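Long-range contact in Lin0012 protein (Listeria innocua, PDB 3K17), which probably phosphorylates phosphomevalonate with ATP, as a GHMP-family kinase of the mevalonate route to isopentenyl diphosphate: residues 38-52 against 96-108. Numbering follows the deposited sequence.
Sequences YITLTLEDSERNELW and LTPVKMVIETELI
Between Thr-40 and Glu-104, Thr-42 and Val-102, and Glu-44 and Lys-100, paired backbone hydrogen bonds join strand 38-45 to the antiparallel strand 99-105; the other edge of 99-105 takes up the parallel strand 50-52, through bonds such as Trp-52 N to Met-101 O (2.9 Å). The single segment 38-52 thus flanks strand 99-105 on both edges, a worked example of a mixed sheet built by a turn that passes around a strand's end. At that turn Ser-46 N donates to Pro-98 O from above the carbonyl plane, whereas Val-99 N meets Asn-49 OD1 in the plane of its amide carbonyl (3.2 Å, 164° at the hydrogen). Asn-49 ND2 is hydrogen-bonded to Trp-62 O, which holds the amide while OD1 accepts.

Apolar contacts fill the face bearing Leu-41, Leu-43, Met-101 and Ile-103. Ile-39, Leu-41 and Leu-43 reach helix 119-135, and Leu-51 reaches helix 76-91. The Leu-41 side chain slants across that of Ile-103, with Leu-41 CG 3.7 Å from Ile-103 CG1, while Leu-43 runs alongside selenomethionine Met-101.

On the reverse face Lys-100, fully extended with CG anti to the backbone N (chi1 167°), threads between Glu-44 and Glu-50. Its NZ lies 4.1 Å from Glu-50 OE1, beyond a salt bridge; two separate waters, each accepting from NZ, donate one to Glu-44 OE2 and the other to Glu-50 OE1. Trp-52 NE1 donates to Glu-50 OE1 in the indole plane (2.8 Å), and Val-102 CG2 makes an off-centre CH-pi contact with the five-membered ring, 4.2 Å from its centroid.

The chemistry implies a two-sided sheet: an apolar face toward the helices, and a face where Glu-50 OE1 is held by indole N-H and water, while lysine-carboxylate attraction probably acts across a solvated gap.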
ATOM      1  N   TYR A  38      36.777  11.221 -18.124  1.00 15.98           N
ATOM      2  CA  TYR A  38      35.584  10.895 -18.876  1.00 15.85           C
ATOM      3  C   TYR A  38      34.674   9.753 -18.465  1.00 16.50           C
ATOM      4  O   TYR A  38      35.039   8.835 -17.725  1.00 14.04           O
ATOM      5  CB  TYR A  38      36.000  10.615 -20.328  1.00 16.85           C
ATOM      6  CG  TYR A  38      36.795  11.727 -20.975  1.00 17.93           C
ATOM      7  CD1 TYR A  38      36.169  12.655 -21.807  1.00 17.03           C
ATOM      8  CD2 TYR A  38      38.157  11.892 -20.701  1.00 18.06           C
ATOM      9  CE1 TYR A  38      36.860  13.715 -22.347  1.00 16.63           C
ATOM     10  CE2 TYR A  38      38.872  12.969 -21.239  1.00 19.91           C
ATOM     11  CZ  TYR A  38      38.207  13.874 -22.063  1.00 18.84           C
ATOM     12  OH  TYR A  38      38.867  14.945 -22.607  1.00 18.25           O
ATOM     13  N   ILE A  39      33.465   9.848 -18.997  1.00 15.63           N
ATOM     14  CA  ILE A  39      32.480   8.807 -18.877  1.00 18.06           C
ATOM     15  C   ILE A  39      32.602   8.281 -20.307  1.00 18.44           C
ATOM     16  O   ILE A  39      32.695   9.076 -21.255  1.00 19.08           O
ATOM     17  CB  ILE A  39      31.067   9.375 -18.615  1.00 19.99           C
ATOM     18  CG1 ILE A  39      30.832   9.434 -17.096  1.00 20.97           C
ATOM     19  CG2 ILE A  39      30.017   8.517 -19.325  1.00 16.10           C
ATOM     20  CD1 ILE A  39      29.499   9.979 -16.683  1.00 28.76           C
ATOM     21  N   THR A  40      32.660   6.964 -20.468  1.00 18.15           N
ATOM     22  CA  THR A  40      32.780   6.372 -21.797  1.00 18.19           C
ATOM     23  C   THR A  40      31.583   5.479 -22.080  1.00 18.26           C
ATOM     24  O   THR A  40      31.296   4.557 -21.319  1.00 19.89           O
ATOM     25  CB  THR A  40      34.063   5.520 -21.915  1.00 18.70           C
ATOM     26  OG1 THR A  40      35.204   6.346 -21.671  1.00 21.32           O
ATOM     27  CG2 THR A  40      34.182   4.911 -23.308  1.00 20.78           C
ATOM     28  N   LEU A  41      30.874   5.762 -23.166  1.00 17.68           N
ATOM     29  CA  LEU A  41      29.720   4.955 -23.540  1.00 17.79           C
ATOM     30  C   LEU A  41      30.034   4.242 -24.860  1.00 19.79           C
ATOM     31  O   LEU A  41      30.282   4.888 -25.881  1.00 17.64           O
ATOM     32  CB  LEU A  41      28.474   5.847 -23.689  1.00 14.36           C
ATOM     33  CG  LEU A  41      27.139   5.100 -23.793  1.00 17.82           C
ATOM     34  CD1 LEU A  41      25.990   6.038 -23.491  1.00 14.06           C
ATOM     35  CD2 LEU A  41      26.988   4.483 -25.188  1.00 17.98           C
ATOM     36  N   THR A  42      30.045   2.911 -24.825  1.00 20.53           N
ATOM     37  CA  THR A  42      30.319   2.113 -26.019  1.00 21.23           C
ATOM     38  C   THR A  42      29.001   1.516 -26.515  1.00 22.12           C
ATOM     39  O   THR A  42      28.295   0.828 -25.767  1.00 22.16           O
ATOM     40  CB  THR A  42      31.343   1.001 -25.703  1.00 23.86           C
ATOM     41  OG1 THR A  42      32.540   1.599 -25.184  1.00 21.98           O
ATOM     42  CG2 THR A  42      31.694   0.208 -26.961  1.00 23.73           C
ATOM     43  N   LEU A  43      28.661   1.803 -27.767  1.00 20.49           N
ATOM     44  CA  LEU A  43      27.413   1.329 -28.360  1.00 21.51           C
ATOM     45  C   LEU A  43      27.636   0.415 -29.552  1.00 24.24           C
ATOM     46  O   LEU A  43      28.537   0.637 -30.359  1.00 26.31           O
ATOM     47  CB  LEU A  43      26.550   2.523 -28.789  1.00 17.72           C
ATOM     48  CG  LEU A  43      25.258   2.264 -29.578  1.00 19.59           C
ATOM     49  CD1 LEU A  43      24.349   3.465 -29.448  1.00 19.91           C
ATOM     50  CD2 LEU A  43      25.565   1.985 -31.059  1.00 20.81           C
ATOM     51  N   GLU A  44      26.798  -0.605 -29.667  1.00 26.20           N
ATOM     52  CA  GLU A  44      26.907  -1.549 -30.767  1.00 28.48           C
ATOM     53  C   GLU A  44      25.539  -2.157 -31.032  1.00 28.53           C
ATOM     54  O   GLU A  44      24.661  -2.117 -30.171  1.00 26.66           O
ATOM     55  CB  GLU A  44      27.902  -2.654 -30.408  1.00 29.77           C
ATOM     56  CG  GLU A  44      27.404  -3.590 -29.326  1.00 33.58           C
ATOM     57  CD  GLU A  44      28.500  -4.462 -28.745  1.00 37.18           C
ATOM     58  OE1 GLU A  44      29.409  -3.916 -28.086  1.00 40.11           O
ATOM     59  OE2 GLU A  44      28.450  -5.696 -28.944  1.00 39.18           O
ATOM     60  N   ASP A  45      25.354  -2.710 -32.226  1.00 29.13           N
ATOM     61  CA  ASP A  45      24.087  -3.345 -32.564  1.00 28.60           C
ATOM     62  C   ASP A  45      24.024  -4.642 -31.784  1.00 27.74           C
ATOM     63  O   ASP A  45      25.052  -5.245 -31.494  1.00 28.77           O
ATOM     64  CB  ASP A  45      24.008  -3.661 -34.059  1.00 29.37           C
ATOM     65  CG  ASP A  45      24.080  -2.419 -34.926  1.00 32.74           C
ATOM     66  OD1 ASP A  45      23.282  -1.480 -34.699  1.00 34.04           O
ATOM     67  OD2 ASP A  45      24.930  -2.387 -35.842  1.00 33.49           O
ATOM     68  N   SER A  46      22.815  -5.065 -31.444  1.00 28.73           N
ATOM     69  CA  SER A  46      22.607  -6.300 -30.705  1.00 29.94           C
ATOM     70  C   SER A  46      21.245  -6.857 -31.099  1.00 29.94           C
ATOM     71  O   SER A  46      20.528  -6.243 -31.883  1.00 29.16           O
ATOM     72  CB  SER A  46      22.649  -6.031 -29.195  1.00 30.27           C
ATOM     73  OG  SER A  46      21.703  -5.040 -28.828  1.00 33.13           O
ATOM     74  N   GLU A  47      20.897  -8.016 -30.550  1.00 30.90           N
ATOM     75  CA  GLU A  47      19.619  -8.656 -30.843  1.00 32.80           C
ATOM     76  C   GLU A  47      18.509  -7.994 -30.037  1.00 30.16           C
ATOM     77  O   GLU A  47      17.364  -7.903 -30.483  1.00 28.48           O
ATOM     78  CB  GLU A  47      19.684 -10.148 -30.494  1.00 36.77           C
ATOM     79  CG  GLU A  47      20.746 -10.936 -31.252  1.00 44.49           C
ATOM     80  CD  GLU A  47      20.538 -10.900 -32.757  1.00 48.97           C
ATOM     81  OE1 GLU A  47      19.378 -11.059 -33.197  1.00 51.11           O
ATOM     82  OE2 GLU A  47      21.533 -10.726 -33.500  1.00 52.08           O
ATOM     83  N   ARG A  48      18.861  -7.543 -28.838  1.00 28.42           N
ATOM     84  CA  ARG A  48      17.918  -6.884 -27.948  1.00 27.12           C
ATOM     85  C   ARG A  48      18.604  -5.715 -27.249  1.00 24.55           C
ATOM     86  O   ARG A  48      19.830  -5.691 -27.125  1.00 20.62           O
ATOM     87  CB  ARG A  48      17.383  -7.883 -26.913  1.00 30.11           C
ATOM     88  CG  ARG A  48      16.385  -8.880 -27.485  1.00 34.80           C
ATOM     89  CD  ARG A  48      15.962  -9.916 -26.453  1.00 38.10           C
ATOM     90  NE  ARG A  48      17.029 -10.875 -26.172  1.00 40.52           N
ATOM     91  CZ  ARG A  48      17.417 -11.828 -27.015  1.00 43.17           C
ATOM     92  NH1 ARG A  48      16.826 -11.951 -28.197  1.00 42.08           N
ATOM     93  NH2 ARG A  48      18.390 -12.665 -26.672  1.00 43.81           N
ATOM     94  N   ASN A  49      17.816  -4.738 -26.810  1.00 21.35           N
ATOM     95  CA  ASN A  49      18.381  -3.583 -26.127  1.00 19.65           C
ATOM     96  C   ASN A  49      19.102  -3.992 -24.866  1.00 19.69           C
ATOM     97  O   ASN A  49      18.658  -4.881 -24.151  1.00 20.21           O
ATOM     98  CB  ASN A  49      17.300  -2.575 -25.760  1.00 17.61           C
ATOM     99  CG  ASN A  49      16.828  -1.787 -26.944  1.00 17.55           C
ATOM    100  OD1 ASN A  49      17.613  -1.482 -27.841  1.00 16.29           O
ATOM    101  ND2 ASN A  49      15.548  -1.430 -26.952  1.00 17.76           N
ATOM    102  N   GLU A  50      20.198  -3.308 -24.576  1.00 20.45           N
ATOM    103  CA  GLU A  50      20.976  -3.615 -23.396  1.00 21.84           C
ATOM    104  C   GLU A  50      21.676  -2.366 -22.879  1.00 21.92           C
ATOM    105  O   GLU A  50      22.352  -1.670 -23.640  1.00 21.70           O
ATOM    106  CB  GLU A  50      22.019  -4.660 -23.753  1.00 23.30           C
ATOM    107  CG  GLU A  50      22.137  -5.790 -22.785  1.00 25.91           C
ATOM    108  CD  GLU A  50      23.116  -6.826 -23.268  1.00 27.03           C
ATOM    109  OE1 GLU A  50      24.315  -6.496 -23.371  1.00 28.15           O
ATOM    110  OE2 GLU A  50      22.684  -7.963 -23.554  1.00 27.69           O
ATOM    111  N   LEU A  51      21.496  -2.072 -21.597  1.00 17.80           N
ATOM    112  CA  LEU A  51      22.162  -0.926 -20.991  1.00 17.95           C
ATOM    113  C   LEU A  51      22.904  -1.403 -19.754  1.00 17.94           C
ATOM    114  O   LEU A  51      22.330  -2.087 -18.903  1.00 13.64           O
ATOM    115  CB  LEU A  51      21.160   0.164 -20.583  1.00 14.94           C
ATOM    116  CG  LEU A  51      21.773   1.307 -19.763  1.00 16.07           C
ATOM    117  CD1 LEU A  51      22.852   2.033 -20.585  1.00 13.42           C
ATOM    118  CD2 LEU A  51      20.679   2.278 -19.333  1.00 13.77           C
ATOM    119  N   TRP A  52      24.179  -1.041 -19.673  1.00 17.17           N
ATOM    120  CA  TRP A  52      25.020  -1.385 -18.536  1.00 18.56           C
ATOM    121  C   TRP A  52      25.564  -0.075 -17.980  1.00 19.05           C
ATOM    122  O   TRP A  52      26.039   0.767 -18.749  1.00 16.62           O
ATOM    123  CB  TRP A  52      26.228  -2.228 -18.961  1.00 17.73           C
ATOM    124  CG  TRP A  52      25.931  -3.511 -19.656  1.00 20.46           C
ATOM    125  CD1 TRP A  52      25.336  -3.672 -20.875  1.00 20.03           C
ATOM    126  CD2 TRP A  52      26.285  -4.824 -19.204  1.00 23.43           C
ATOM    127  NE1 TRP A  52      25.306  -5.005 -21.215  1.00 22.78           N
ATOM    128  CE2 TRP A  52      25.882  -5.734 -20.207  1.00 25.26           C
ATOM    129  CE3 TRP A  52      26.907  -5.319 -18.050  1.00 23.25           C
ATOM    130  CZ2 TRP A  52      26.081  -7.116 -20.090  1.00 25.78           C
ATOM    131  CZ3 TRP A  52      27.105  -6.695 -17.935  1.00 28.49           C
ATOM    132  CH2 TRP A  52      26.693  -7.575 -18.952  1.00 27.10           C
ATOM    133  N   LEU A  96      13.962   2.863 -34.413  1.00 27.91           N
ATOM    134  CA  LEU A  96      14.939   2.392 -33.453  1.00 27.01           C
ATOM    135  C   LEU A  96      15.251   0.924 -33.707  1.00 26.37           C
ATOM    136  O   LEU A  96      14.360   0.130 -34.032  1.00 27.58           O
ATOM    137  CB  LEU A  96      14.412   2.580 -32.033  1.00 26.45           C
ATOM    138  CG  LEU A  96      14.494   4.043 -31.598  1.00 29.21           C
ATOM    139  CD1 LEU A  96      13.396   4.355 -30.610  1.00 33.16           C
ATOM    140  CD2 LEU A  96      15.869   4.310 -31.010  1.00 27.39           C
ATOM    141  N   THR A  97      16.525   0.577 -33.588  1.00 23.05           N
ATOM    142  CA  THR A  97      16.954  -0.796 -33.764  1.00 26.19           C
ATOM    143  C   THR A  97      17.656  -1.172 -32.469  1.00 26.81           C
ATOM    144  O   THR A  97      18.189  -0.307 -31.776  1.00 26.34           O
ATOM    145  CB  THR A  97      17.908  -0.938 -34.964  1.00 24.66           C
ATOM    146  OG1 THR A  97      19.014  -0.043 -34.809  1.00 23.22           O
ATOM    147  CG2 THR A  97      17.165  -0.608 -36.265  1.00 24.35           C
ATOM    148  N   PRO A  98      17.652  -2.466 -32.114  1.00 28.44           N
ATOM    149  CA  PRO A  98      18.299  -2.917 -30.878  1.00 26.37           C
ATOM    150  C   PRO A  98      19.780  -2.596 -30.756  1.00 25.57           C
ATOM    151  O   PRO A  98      20.556  -2.846 -31.673  1.00 27.41           O
ATOM    152  CB  PRO A  98      18.013  -4.422 -30.863  1.00 28.30           C
ATOM    153  CG  PRO A  98      17.843  -4.762 -32.328  1.00 28.74           C
ATOM    154  CD  PRO A  98      17.034  -3.596 -32.830  1.00 27.53           C
ATOM    155  N   VAL A  99      20.168  -2.024 -29.617  1.00 24.47           N
ATOM    156  CA  VAL A  99      21.567  -1.690 -29.372  1.00 22.37           C
ATOM    157  C   VAL A  99      22.007  -2.008 -27.947  1.00 22.64           C
ATOM    158  O   VAL A  99      21.202  -1.992 -27.010  1.00 19.66           O
ATOM    159  CB  VAL A  99      21.866  -0.188 -29.619  1.00 23.01           C
ATOM    160  CG1 VAL A  99      21.544   0.183 -31.059  1.00 23.28           C
ATOM    161  CG2 VAL A  99      21.077   0.669 -28.645  1.00 19.25           C
ATOM    162  N   LYS A 100      23.296  -2.298 -27.799  1.00 20.61           N
ATOM    163  CA  LYS A 100      23.884  -2.579 -26.500  1.00 20.32           C
ATOM    164  C   LYS A 100      24.746  -1.375 -26.157  1.00 19.88           C
ATOM    165  O   LYS A 100      25.559  -0.942 -26.972  1.00 21.16           O
ATOM    166  CB  LYS A 100      24.751  -3.836 -26.560  1.00 21.07           C
ATOM    167  CG  LYS A 100      25.654  -4.038 -25.347  1.00 20.92           C
ATOM    168  CD  LYS A 100      26.470  -5.323 -25.481  1.00 23.74           C
ATOM    169  CE  LYS A 100      27.488  -5.447 -24.357  1.00 24.81           C
ATOM    170  NZ  LYS A 100      28.270  -6.711 -24.413  1.00 23.43           N
HETATM  171  N   MSE A 101      24.549  -0.822 -24.966  1.00 17.79           N
HETATM  172  CA  MSE A 101      25.311   0.342 -24.525  1.00 19.62           C
HETATM  173  C   MSE A 101      25.950   0.068 -23.173  1.00 18.65           C
HETATM  174  O   MSE A 101      25.274  -0.357 -22.230  1.00 16.06           O
HETATM  175  CB  MSE A 101      24.404   1.572 -24.420  1.00 20.16           C
HETATM  176  CG  MSE A 101      23.888   2.099 -25.764  1.00 21.69           C
HETATM  177 SE   MSE A 101      22.781   3.684 -25.548  1.00 33.30          SE
HETATM  178  CE  MSE A 101      21.085   2.807 -25.219  1.00 21.32           C
ATOM    179  N   VAL A 102      27.252   0.317 -23.092  1.00 17.46           N
ATOM    180  CA  VAL A 102      28.013   0.097 -21.871  1.00 19.74           C
ATOM    181  C   VAL A 102      28.677   1.386 -21.416  1.00 20.23           C
ATOM    182  O   VAL A 102      29.490   1.964 -22.139  1.00 20.05           O
ATOM    183  CB  VAL A 102      29.115  -0.962 -22.084  1.00 21.84           C
ATOM    184  CG1 VAL A 102      29.963  -1.093 -20.823  1.00 20.62           C
ATOM    185  CG2 VAL A 102      28.480  -2.304 -22.449  1.00 19.83           C
ATOM    186  N   ILE A 103      28.328   1.833 -20.214  1.00 18.17           N
ATOM    187  CA  ILE A 103      28.903   3.052 -19.670  1.00 16.76           C
ATOM    188  C   ILE A 103      29.958   2.765 -18.611  1.00 19.81           C
ATOM    189  O   ILE A 103      29.720   1.994 -17.674  1.00 20.21           O
ATOM    190  CB  ILE A 103      27.810   3.948 -19.054  1.00 17.52           C
ATOM    191  CG1 ILE A 103      26.813   4.366 -20.142  1.00 17.80           C
ATOM    192  CG2 ILE A 103      28.449   5.172 -18.381  1.00 16.72           C
ATOM    193  CD1 ILE A 103      25.697   5.281 -19.656  1.00 16.59           C
ATOM    194  N   GLU A 104      31.124   3.382 -18.773  1.00 18.18           N
ATOM    195  CA  GLU A 104      32.227   3.244 -17.826  1.00 20.27           C
ATOM    196  C   GLU A 104      32.525   4.653 -17.336  1.00 18.21           C
ATOM    197  O   GLU A 104      32.164   5.623 -18.001  1.00 17.88           O
ATOM    198  CB  GLU A 104      33.475   2.682 -18.512  1.00 20.53           C
ATOM    199  CG  GLU A 104      33.324   1.293 -19.109  1.00 27.27           C
ATOM    200  CD  GLU A 104      34.488   0.944 -20.036  1.00 32.72           C
ATOM    201  OE1 GLU A 104      34.618   1.574 -21.117  1.00 30.38           O
ATOM    202  OE2 GLU A 104      35.280   0.047 -19.677  1.00 34.67           O
ATOM    203  N   THR A 105      33.201   4.775 -16.197  1.00 17.92           N
ATOM    204  CA  THR A 105      33.513   6.100 -15.669  1.00 18.48           C
ATOM    205  C   THR A 105      34.915   6.280 -15.089  1.00 18.19           C
ATOM    206  O   THR A 105      35.520   5.332 -14.589  1.00 17.83           O
ATOM    207  CB  THR A 105      32.508   6.499 -14.574  1.00 18.62           C
ATOM    208  OG1 THR A 105      32.879   7.767 -14.022  1.00 17.93           O
ATOM    209  CG2 THR A 105      32.488   5.443 -13.457  1.00 16.79           C
ATOM    210  N   GLU A 106      35.408   7.516 -15.159  1.00 17.06           N
ATOM    211  CA  GLU A 106      36.706   7.901 -14.612  1.00 17.06           C
ATOM    212  C   GLU A 106      36.412   9.081 -13.692  1.00 16.13           C
ATOM    213  O   GLU A 106      37.322   9.754 -13.213  1.00 17.75           O
ATOM    214  CB  GLU A 106      37.670   8.387 -15.709  1.00 19.14           C
ATOM    215  CG  GLU A 106      37.783   7.509 -16.949  1.00 25.46           C
ATOM    216  CD  GLU A 106      38.799   8.067 -17.966  1.00 28.67           C
ATOM    217  OE1 GLU A 106      38.876   9.307 -18.138  1.00 24.71           O
ATOM    218  OE2 GLU A 106      39.509   7.260 -18.599  1.00 28.05           O
ATOM    219  N   LEU A 107      35.132   9.341 -13.454  1.00 14.62           N
ATOM    220  CA  LEU A 107      34.753  10.473 -12.613  1.00 14.35           C
ATOM    221  C   LEU A 107      34.696  10.098 -11.138  1.00 15.12           C
ATOM    222  O   LEU A 107      34.119  10.822 -10.324  1.00 14.63           O
ATOM    223  CB  LEU A 107      33.407  11.043 -13.065  1.00 11.72           C
ATOM    224  CG  LEU A 107      33.319  11.431 -14.547  1.00 12.08           C
ATOM    225  CD1 LEU A 107      32.066  12.241 -14.780  1.00 12.03           C
ATOM    226  CD2 LEU A 107      34.557  12.247 -14.951  1.00 13.94           C
ATOM    227  N   ILE A 108      35.305   8.966 -10.801  1.00 16.18           N
ATOM    228  CA  ILE A 108      35.326   8.510  -9.419  1.00 17.63           C
ATOM    229  C   ILE A 108      36.744   8.236  -8.948  1.00 17.96           C
ATOM    230  O   ILE A 108      37.634   7.916  -9.736  1.00 17.89           O
ATOM    231  CB  ILE A 108      34.514   7.217  -9.223  1.00 18.80           C
ATOM    232  CG1 ILE A 108      35.104   6.109 -10.097  1.00 22.59           C
ATOM    233  CG2 ILE A 108      33.046   7.466  -9.538  1.00 17.51           C
ATOM    234  CD1 ILE A 108      34.411   4.759  -9.939  1.00 25.34           C
TER
HETATM  235  O   HOH W   1      32.239   1.870 -22.600  1.00 28.08           O
HETATM  236  O   HOH W   2      29.280  -7.227 -26.924  1.00 37.45           O
HETATM  237  O   HOH W   3      17.362   0.780 -29.412  1.00 19.28           O
HETATM  238  O   HOH W   4      26.004  -8.529 -23.638  1.00 34.89           O